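Local coordinates for protein separin (Saccharomyces cerevisiae, PDB 5U1T) that cleaves the Scc1 subunit of cohesin as a caspase-like cysteine protease, triggering sister-chromatid separation at the onset of anaphase, at residues M927-W939 and L1025-E1038. Sequence-based numbering, arbitrary orientation.
Sequences MPKNVINRVHNMW and LLESLKLDTLDNHE
The one hydrogen bond across this largely apolar contact joins His-936 to Glu-1038: NE2 donates to OE2 with an N-H...O angle of 158°, though the modelled length is too short to be taken literally at 2.6 Å resolution. The carboxylate approaches the ring at its edge, with the two planes turned 73° apart, and Glu-1038 OE1 stays 3.5 Å from His-936 NE2. Glu-1038 has CG anti to its backbone N (chi1 -176°) and bends at chi2, which carries OE2 to the NE2 edge of the ring. An alanine in place of Glu-1038 would probably leave His-936 NE2 without its acceptor and the imidazole freer to turn. Ile-932 CG2 sits at the edge of the His-936 ring, in its plane, and 3.7 Å from Glu-1038 OE2, while Ile-932 CD1 touches both Leu-1029 CD2 and Leu-1034 CD2 at 3.5 Å. Helix 927-946 thus packs against the end of helix 1012-1028, the start of helix 1036-1054 and the linking loop with its 3-10 turn at 1031-1033, where Asp-1035 N-caps the second helix through Glu-1038 N, away from Cys-1497, the probable catalytic residue. Further along, the branches of Val-935 divide: CG1 meets Leu-1026 CD2 at 3.8 Å, whereas CG2 faces Leu-1025 CG at 3.7 Å. Arg-934 sends its guanidinium to Asp-916 and Asp-919. At the other end, Pro-928 CB approaches Thr-1033 OG1 at 4.1 Å; that hydroxyl donates to Lys-1030 O.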
ATOM      1  N   MET A 927      -0.025 -21.690 -16.334  1.00 67.79           N
ATOM      2  CA  MET A 927      -0.221 -22.673 -17.378  1.00 65.36           C
ATOM      3  C   MET A 927      -0.697 -22.091 -18.721  1.00 68.98           C
ATOM      4  O   MET A 927      -0.304 -22.587 -19.786  1.00 64.02           O
ATOM      5  CB  MET A 927      -1.207 -23.715 -16.887  1.00 66.11           C
ATOM      6  CG  MET A 927      -1.122 -24.996 -17.615  1.00 66.50           C
ATOM      7  SD  MET A 927       0.534 -25.688 -17.541  1.00 81.96           S
ATOM      8  CE  MET A 927       0.178 -27.293 -18.230  1.00 65.34           C
ATOM      9  N   PRO A 928      -1.564 -21.056 -18.688  1.00 63.34           N
ATOM     10  CA  PRO A 928      -1.892 -20.454 -19.989  1.00 55.81           C
ATOM     11  C   PRO A 928      -0.728 -19.723 -20.653  1.00 59.83           C
ATOM     12  O   PRO A 928      -0.667 -19.719 -21.876  1.00 66.51           O
ATOM     13  CB  PRO A 928      -3.016 -19.465 -19.648  1.00 56.21           C
ATOM     14  CG  PRO A 928      -3.645 -20.011 -18.412  1.00 62.26           C
ATOM     15  CD  PRO A 928      -2.502 -20.620 -17.632  1.00 62.57           C
ATOM     16  N   LYS A 929       0.156 -19.090 -19.888  1.00 63.89           N
ATOM     17  CA  LYS A 929       1.291 -18.410 -20.503  1.00 64.46           C
ATOM     18  C   LYS A 929       2.159 -19.500 -21.086  1.00 61.74           C
ATOM     19  O   LYS A 929       2.736 -19.348 -22.155  1.00 62.92           O
ATOM     20  CB  LYS A 929       2.084 -17.545 -19.501  1.00 59.26           C
ATOM     21  CG  LYS A 929       3.111 -16.597 -20.160  1.00 58.91           C
ATOM     22  CD  LYS A 929       3.805 -15.679 -19.130  1.00 69.82           C
ATOM     23  CE  LYS A 929       4.133 -14.248 -19.670  1.00 69.56           C
ATOM     24  NZ  LYS A 929       3.033 -13.196 -19.492  1.00 78.73           N
ATOM     25  N   ASN A 930       2.219 -20.615 -20.373  1.00 59.13           N
ATOM     26  CA  ASN A 930       3.028 -21.750 -20.781  1.00 62.80           C
ATOM     27  C   ASN A 930       2.642 -22.256 -22.182  1.00 64.07           C
ATOM     28  O   ASN A 930       3.482 -22.301 -23.090  1.00 59.65           O
ATOM     29  CB  ASN A 930       2.907 -22.878 -19.749  1.00 55.14           C
ATOM     30  CG  ASN A 930       4.009 -23.906 -19.876  1.00 58.07           C
ATOM     31  OD1 ASN A 930       5.088 -23.619 -20.391  1.00 56.70           O
ATOM     32  ND2 ASN A 930       3.745 -25.111 -19.401  1.00 61.32           N
ATOM     33  N   VAL A 931       1.371 -22.620 -22.347  1.00 61.24           N
ATOM     34  CA  VAL A 931       0.875 -23.153 -23.617  1.00 62.93           C
ATOM     35  C   VAL A 931       1.004 -22.143 -24.761  1.00 59.57           C
ATOM     36  O   VAL A 931       1.431 -22.492 -25.853  1.00 59.29           O
ATOM     37  CB  VAL A 931      -0.591 -23.603 -23.501  1.00 54.73           C
ATOM     38  CG1 VAL A 931      -1.133 -24.014 -24.867  1.00 56.58           C
ATOM     39  CG2 VAL A 931      -0.706 -24.747 -22.513  1.00 58.02           C
ATOM     40  N   ILE A 932       0.646 -20.891 -24.500  1.00 60.20           N
ATOM     41  CA  ILE A 932       0.814 -19.827 -25.481  1.00 58.22           C
ATOM     42  C   ILE A 932       2.251 -19.758 -25.964  1.00 59.86           C
ATOM     43  O   ILE A 932       2.516 -19.598 -27.144  1.00 62.89           O
ATOM     44  CB  ILE A 932       0.392 -18.465 -24.898  1.00 59.11           C
ATOM     45  CG1 ILE A 932      -1.113 -18.370 -24.948  1.00 60.56           C
ATOM     46  CG2 ILE A 932       0.949 -17.309 -25.711  1.00 56.29           C
ATOM     47  CD1 ILE A 932      -1.620 -18.620 -26.357  1.00 67.31           C
ATOM     48  N   ASN A 933       3.183 -19.885 -25.036  1.00 58.87           N
ATOM     49  CA  ASN A 933       4.575 -19.896 -25.411  1.00 58.25           C
ATOM     50  C   ASN A 933       4.914 -21.126 -26.233  1.00 62.00           C
ATOM     51  O   ASN A 933       5.701 -21.050 -27.168  1.00 60.53           O
ATOM     52  CB  ASN A 933       5.447 -19.833 -24.170  1.00 54.17           C
ATOM     53  CG  ASN A 933       5.601 -18.430 -23.654  1.00 57.50           C
ATOM     54  OD1 ASN A 933       4.940 -17.506 -24.136  1.00 57.10           O
ATOM     55  ND2 ASN A 933       6.477 -18.253 -22.672  1.00 57.36           N
ATOM     56  N   ARG A 934       4.322 -22.257 -25.863  1.00 60.19           N
ATOM     57  CA  ARG A 934       4.599 -23.526 -26.520  1.00 62.05           C
ATOM     58  C   ARG A 934       4.180 -23.458 -27.983  1.00 61.05           C
ATOM     59  O   ARG A 934       4.957 -23.800 -28.873  1.00 59.46           O
ATOM     60  CB  ARG A 934       3.882 -24.663 -25.796  1.00 59.27           C
ATOM     61  CG  ARG A 934       3.994 -26.007 -26.468  1.00 59.20           C
ATOM     62  CD  ARG A 934       3.548 -27.102 -25.529  1.00 55.48           C
ATOM     63  NE  ARG A 934       4.405 -27.114 -24.357  1.00 67.14           N
ATOM     64  CZ  ARG A 934       3.999 -27.444 -23.132  1.00 70.27           C
ATOM     65  NH1 ARG A 934       4.853 -27.415 -22.110  1.00 66.16           N
ATOM     66  NH2 ARG A 934       2.732 -27.800 -22.933  1.00 73.63           N
ATOM     67  N   VAL A 935       2.954 -22.986 -28.210  1.00 59.39           N
ATOM     68  CA  VAL A 935       2.436 -22.719 -29.547  1.00 60.29           C
ATOM     69  C   VAL A 935       3.434 -21.940 -30.383  1.00 60.55           C
ATOM     70  O   VAL A 935       3.809 -22.386 -31.450  1.00 60.83           O
ATOM     71  CB  VAL A 935       1.103 -21.945 -29.504  1.00 55.75           C
ATOM     72  CG1 VAL A 935       0.799 -21.331 -30.861  1.00 58.96           C
ATOM     73  CG2 VAL A 935      -0.027 -22.862 -29.062  1.00 56.10           C
ATOM     74  N   HIS A 936       3.885 -20.791 -29.899  1.00 59.75           N
ATOM     75  CA  HIS A 936       4.849 -20.001 -30.663  1.00 62.96           C
ATOM     76  C   HIS A 936       6.184 -20.732 -30.847  1.00 58.44           C
ATOM     77  O   HIS A 936       6.806 -20.653 -31.902  1.00 64.26           O
ATOM     78  CB  HIS A 936       5.071 -18.635 -30.003  1.00 59.47           C
ATOM     79  CG  HIS A 936       3.841 -17.780 -29.981  1.00 64.96           C
ATOM     80  ND1 HIS A 936       3.448 -17.011 -31.057  1.00 64.40           N
ATOM     81  CD2 HIS A 936       2.903 -17.590 -29.022  1.00 61.83           C
ATOM     82  CE1 HIS A 936       2.330 -16.375 -30.756  1.00 65.87           C
ATOM     83  NE2 HIS A 936       1.972 -16.717 -29.531  1.00 66.27           N
ATOM     84  N   ASN A 937       6.616 -21.466 -29.837  1.00 58.58           N
ATOM     85  CA  ASN A 937       7.862 -22.198 -29.956  1.00 60.84           C
ATOM     86  C   ASN A 937       7.731 -23.334 -30.958  1.00 61.62           C
ATOM     87  O   ASN A 937       8.663 -23.646 -31.706  1.00 56.88           O
ATOM     88  CB  ASN A 937       8.293 -22.746 -28.599  1.00 65.42           C
ATOM     89  CG  ASN A 937       8.933 -21.700 -27.735  1.00 62.19           C
ATOM     90  OD1 ASN A 937       9.534 -20.752 -28.240  1.00 61.66           O
ATOM     91  ND2 ASN A 937       8.814 -21.862 -26.423  1.00 56.26           N
ATOM     92  N   MET A 938       6.559 -23.952 -30.939  1.00 58.32           N
ATOM     93  CA  MET A 938       6.232 -25.032 -31.833  1.00 56.02           C
ATOM     94  C   MET A 938       6.197 -24.496 -33.273  1.00 64.32           C
ATOM     95  O   MET A 938       6.742 -25.103 -34.196  1.00 65.62           O
ATOM     96  CB  MET A 938       4.897 -25.638 -31.420  1.00 64.99           C
ATOM     97  CG  MET A 938       4.406 -26.788 -32.260  1.00 67.97           C
ATOM     98  SD  MET A 938       2.954 -27.526 -31.447  1.00 89.78           S
ATOM     99  CE  MET A 938       2.379 -28.757 -32.651  1.00 73.18           C
ATOM    100  N   TRP A 939       5.584 -23.330 -33.450  1.00 62.85           N
ATOM    101  CA  TRP A 939       5.561 -22.672 -34.742  1.00 63.27           C
ATOM    102  C   TRP A 939       6.969 -22.327 -35.274  1.00 66.04           C
ATOM    103  O   TRP A 939       7.287 -22.686 -36.398  1.00 67.60           O
ATOM    104  CB  TRP A 939       4.704 -21.403 -34.697  1.00 60.94           C
ATOM    105  CG  TRP A 939       4.681 -20.779 -36.024  1.00 62.11           C
ATOM    106  CD1 TRP A 939       5.364 -19.669 -36.432  1.00 71.12           C
ATOM    107  CD2 TRP A 939       4.005 -21.277 -37.171  1.00 62.86           C
ATOM    108  NE1 TRP A 939       5.126 -19.428 -37.762  1.00 70.20           N
ATOM    109  CE2 TRP A 939       4.297 -20.408 -38.238  1.00 63.47           C
ATOM    110  CE3 TRP A 939       3.168 -22.372 -37.396  1.00 64.41           C
ATOM    111  CZ2 TRP A 939       3.783 -20.596 -39.508  1.00 71.31           C
ATOM    112  CZ3 TRP A 939       2.655 -22.560 -38.654  1.00 70.63           C
ATOM    113  CH2 TRP A 939       2.962 -21.677 -39.702  1.00 71.70           C
ATOM    114  N   LEU A1025      -3.079 -28.201 -31.489  1.00 65.79           N
ATOM    115  CA  LEU A1025      -2.559 -27.452 -30.361  1.00 60.57           C
ATOM    116  C   LEU A1025      -3.193 -26.067 -30.340  1.00 65.56           C
ATOM    117  O   LEU A1025      -3.482 -25.530 -29.268  1.00 66.97           O
ATOM    118  CB  LEU A1025      -1.035 -27.353 -30.430  1.00 60.89           C
ATOM    119  CG  LEU A1025      -0.403 -26.561 -29.289  1.00 62.26           C
ATOM    120  CD1 LEU A1025      -0.754 -27.183 -27.945  1.00 60.96           C
ATOM    121  CD2 LEU A1025       1.092 -26.466 -29.480  1.00 59.73           C
ATOM    122  N   LEU A1026      -3.414 -25.493 -31.523  1.00 60.95           N
ATOM    123  CA  LEU A1026      -4.048 -24.183 -31.617  1.00 61.38           C
ATOM    124  C   LEU A1026      -5.504 -24.299 -31.197  1.00 64.20           C
ATOM    125  O   LEU A1026      -6.086 -23.359 -30.663  1.00 63.14           O
ATOM    126  CB  LEU A1026      -3.943 -23.606 -33.032  1.00 61.51           C
ATOM    127  CG  LEU A1026      -2.619 -22.965 -33.440  1.00 58.72           C
ATOM    128  CD1 LEU A1026      -2.556 -22.799 -34.941  1.00 58.21           C
ATOM    129  CD2 LEU A1026      -2.447 -21.626 -32.756  1.00 55.80           C
ATOM    130  N   GLU A1027      -6.087 -25.467 -31.421  1.00 66.91           N
ATOM    131  CA  GLU A1027      -7.494 -25.657 -31.142  1.00 66.27           C
ATOM    132  C   GLU A1027      -7.715 -25.937 -29.672  1.00 64.52           C
ATOM    133  O   GLU A1027      -8.815 -25.754 -29.149  1.00 69.94           O
ATOM    134  CB  GLU A1027      -8.059 -26.792 -31.996  1.00 67.78           C
ATOM    135  CG  GLU A1027      -8.371 -26.382 -33.425  1.00 68.96           C
ATOM    136  CD  GLU A1027      -8.338 -27.550 -34.394  1.00 76.91           C
ATOM    137  OE1 GLU A1027      -8.773 -27.376 -35.565  1.00 79.73           O
ATOM    138  OE2 GLU A1027      -7.875 -28.647 -33.992  1.00 76.37           O
ATOM    139  N   SER A1028      -6.664 -26.368 -28.991  1.00 60.24           N
ATOM    140  CA  SER A1028      -6.819 -26.754 -27.598  1.00 60.96           C
ATOM    141  C   SER A1028      -6.944 -25.545 -26.681  1.00 70.40           C
ATOM    142  O   SER A1028      -7.597 -25.639 -25.641  1.00 77.14           O
ATOM    143  CB  SER A1028      -5.656 -27.635 -27.135  1.00 61.02           C
ATOM    144  OG  SER A1028      -4.446 -26.906 -27.042  1.00 66.39           O
ATOM    145  N   LEU A1029      -6.359 -24.407 -27.048  1.00 64.70           N
ATOM    146  CA  LEU A1029      -6.240 -23.351 -26.061  1.00 66.03           C
ATOM    147  C   LEU A1029      -7.509 -22.516 -25.859  1.00 62.73           C
ATOM    148  O   LEU A1029      -8.283 -22.282 -26.779  1.00 63.60           O
ATOM    149  CB  LEU A1029      -5.043 -22.454 -26.380  1.00 64.55           C
ATOM    150  CG  LEU A1029      -4.637 -22.034 -27.767  1.00 61.07           C
ATOM    151  CD1 LEU A1029      -5.633 -21.049 -28.269  1.00 66.58           C
ATOM    152  CD2 LEU A1029      -3.270 -21.398 -27.662  1.00 63.16           C
ATOM    153  N   LYS A1030      -7.708 -22.102 -24.608  1.00 66.39           N
ATOM    154  CA  LYS A1030      -8.887 -21.361 -24.186  1.00 64.04           C
ATOM    155  C   LYS A1030      -8.743 -19.899 -24.542  1.00 67.38           C
ATOM    156  O   LYS A1030      -7.858 -19.220 -24.033  1.00 66.40           O
ATOM    157  CB  LYS A1030      -9.103 -21.504 -22.685  1.00 66.61           C
ATOM    158  CG  LYS A1030      -9.297 -22.930 -22.216  1.00 69.64           C
ATOM    159  CD  LYS A1030     -10.493 -23.573 -22.894  1.00 75.26           C
ATOM    160  CE  LYS A1030     -10.965 -24.791 -22.098  1.00 81.50           C
ATOM    161  NZ  LYS A1030     -12.210 -25.418 -22.653  1.00 88.03           N
ATOM    162  N   LEU A1031      -9.623 -19.414 -25.412  1.00 61.70           N
ATOM    163  CA  LEU A1031      -9.456 -18.086 -25.978  1.00 63.84           C
ATOM    164  C   LEU A1031      -9.634 -17.008 -24.932  1.00 66.25           C
ATOM    165  O   LEU A1031      -8.927 -16.006 -24.964  1.00 70.08           O
ATOM    166  CB  LEU A1031     -10.432 -17.870 -27.145  1.00 74.79           C
ATOM    167  CG  LEU A1031     -10.272 -18.840 -28.329  1.00 67.43           C
ATOM    168  CD1 LEU A1031     -11.243 -18.491 -29.430  1.00 68.05           C
ATOM    169  CD2 LEU A1031      -8.839 -18.886 -28.856  1.00 57.88           C
ATOM    170  N   ASP A1032     -10.555 -17.220 -23.991  1.00 70.22           N
ATOM    171  CA  ASP A1032     -10.789 -16.252 -22.898  1.00 76.79           C
ATOM    172  C   ASP A1032      -9.549 -15.926 -22.061  1.00 71.49           C
ATOM    173  O   ASP A1032      -9.539 -14.944 -21.308  1.00 70.16           O
ATOM    174  CB  ASP A1032     -11.878 -16.757 -21.963  1.00 74.21           C
ATOM    175  CG  ASP A1032     -11.765 -18.238 -21.717  1.00 80.09           C
ATOM    176  OD1 ASP A1032     -12.085 -19.002 -22.666  1.00 76.88           O
ATOM    177  OD2 ASP A1032     -11.347 -18.628 -20.595  1.00 80.48           O
ATOM    178  N   THR A1033      -8.504 -16.736 -22.190  1.00 65.77           N
ATOM    179  CA  THR A1033      -7.252 -16.432 -21.512  1.00 69.77           C
ATOM    180  C   THR A1033      -6.320 -15.546 -22.357  1.00 71.47           C
ATOM    181  O   THR A1033      -5.186 -15.282 -21.948  1.00 69.21           O
ATOM    182  CB  THR A1033      -6.511 -17.716 -21.129  1.00 60.88           C
ATOM    183  OG1 THR A1033      -5.911 -18.264 -22.300  1.00 67.90           O
ATOM    184  CG2 THR A1033      -7.476 -18.735 -20.553  1.00 64.76           C
ATOM    185  N   LEU A1034      -6.792 -15.070 -23.512  1.00 67.76           N
ATOM    186  CA  LEU A1034      -5.924 -14.300 -24.412  1.00 59.82           C
ATOM    187  C   LEU A1034      -6.174 -12.800 -24.406  1.00 55.68           C
ATOM    188  O   LEU A1034      -7.305 -12.348 -24.319  1.00 59.02           O
ATOM    189  CB  LEU A1034      -6.065 -14.815 -25.837  1.00 57.86           C
ATOM    190  CG  LEU A1034      -5.767 -16.298 -26.015  1.00 60.65           C
ATOM    191  CD1 LEU A1034      -6.033 -16.773 -27.445  1.00 62.92           C
ATOM    192  CD2 LEU A1034      -4.336 -16.506 -25.623  1.00 59.45           C
ATOM    193  N   ASP A1035      -5.100 -12.027 -24.487  1.00 56.44           N
ATOM    194  CA  ASP A1035      -5.228 -10.607 -24.758  1.00 53.01           C
ATOM    195  C   ASP A1035      -5.521 -10.462 -26.239  1.00 58.50           C
ATOM    196  O   ASP A1035      -5.136 -11.328 -27.033  1.00 60.93           O
ATOM    197  CB  ASP A1035      -3.965  -9.862 -24.392  1.00 51.89           C
ATOM    198  CG  ASP A1035      -2.756 -10.466 -25.034  1.00 64.69           C
ATOM    199  OD1 ASP A1035      -2.256 -11.485 -24.488  1.00 71.16           O
ATOM    200  OD2 ASP A1035      -2.325  -9.954 -26.100  1.00 70.12           O
ATOM    201  N   ASN A1036      -6.186  -9.378 -26.621  1.00 55.69           N
ATOM    202  CA  ASN A1036      -6.629  -9.213 -27.989  1.00 53.41           C
ATOM    203  C   ASN A1036      -5.514  -9.353 -29.018  1.00 58.25           C
ATOM    204  O   ASN A1036      -5.724  -9.966 -30.064  1.00 59.22           O
ATOM    205  CB  ASN A1036      -7.317  -7.868 -28.172  1.00 52.45           C
ATOM    206  CG  ASN A1036      -8.304  -7.885 -29.329  1.00 58.95           C
ATOM    207  OD1 ASN A1036      -9.302  -8.616 -29.294  1.00 53.48           O
ATOM    208  ND2 ASN A1036      -8.023  -7.092 -30.366  1.00 56.07           N
ATOM    209  N   HIS A1037      -4.333  -8.824 -28.727  1.00 49.58           N
ATOM    210  CA  HIS A1037      -3.254  -8.897 -29.697  1.00 53.41           C
ATOM    211  C   HIS A1037      -2.764 -10.344 -29.885  1.00 59.29           C
ATOM    212  O   HIS A1037      -2.276 -10.707 -30.951  1.00 54.67           O
ATOM    213  CB  HIS A1037      -2.102  -7.983 -29.290  1.00 52.46           C
ATOM    214  CG  HIS A1037      -0.886  -8.121 -30.153  1.00 60.21           C
ATOM    215  ND1 HIS A1037      -0.762  -7.486 -31.374  1.00 63.62           N
ATOM    216  CD2 HIS A1037       0.256  -8.828 -29.978  1.00 57.00           C
ATOM    217  CE1 HIS A1037       0.404  -7.799 -31.911  1.00 63.53           C
ATOM    218  NE2 HIS A1037       1.047  -8.601 -31.077  1.00 63.51           N
ATOM    219  N   GLU A1038      -2.905 -11.163 -28.845  1.00 61.10           N
ATOM    220  CA  GLU A1038      -2.559 -12.573 -28.937  1.00 61.61           C
ATOM    221  C   GLU A1038      -3.662 -13.349 -29.666  1.00 62.54           C
ATOM    222  O   GLU A1038      -3.383 -14.314 -30.387  1.00 61.57           O
ATOM    223  CB  GLU A1038      -2.318 -13.174 -27.546  1.00 51.56           C
ATOM    224  CG  GLU A1038      -1.852 -14.631 -27.576  1.00 54.03           C
ATOM    225  CD  GLU A1038      -0.530 -14.820 -28.327  1.00 63.87           C
ATOM    226  OE1 GLU A1038       0.266 -13.859 -28.387  1.00 64.78           O
ATOM    227  OE2 GLU A1038      -0.281 -15.922 -28.869  1.00 64.15           O
TER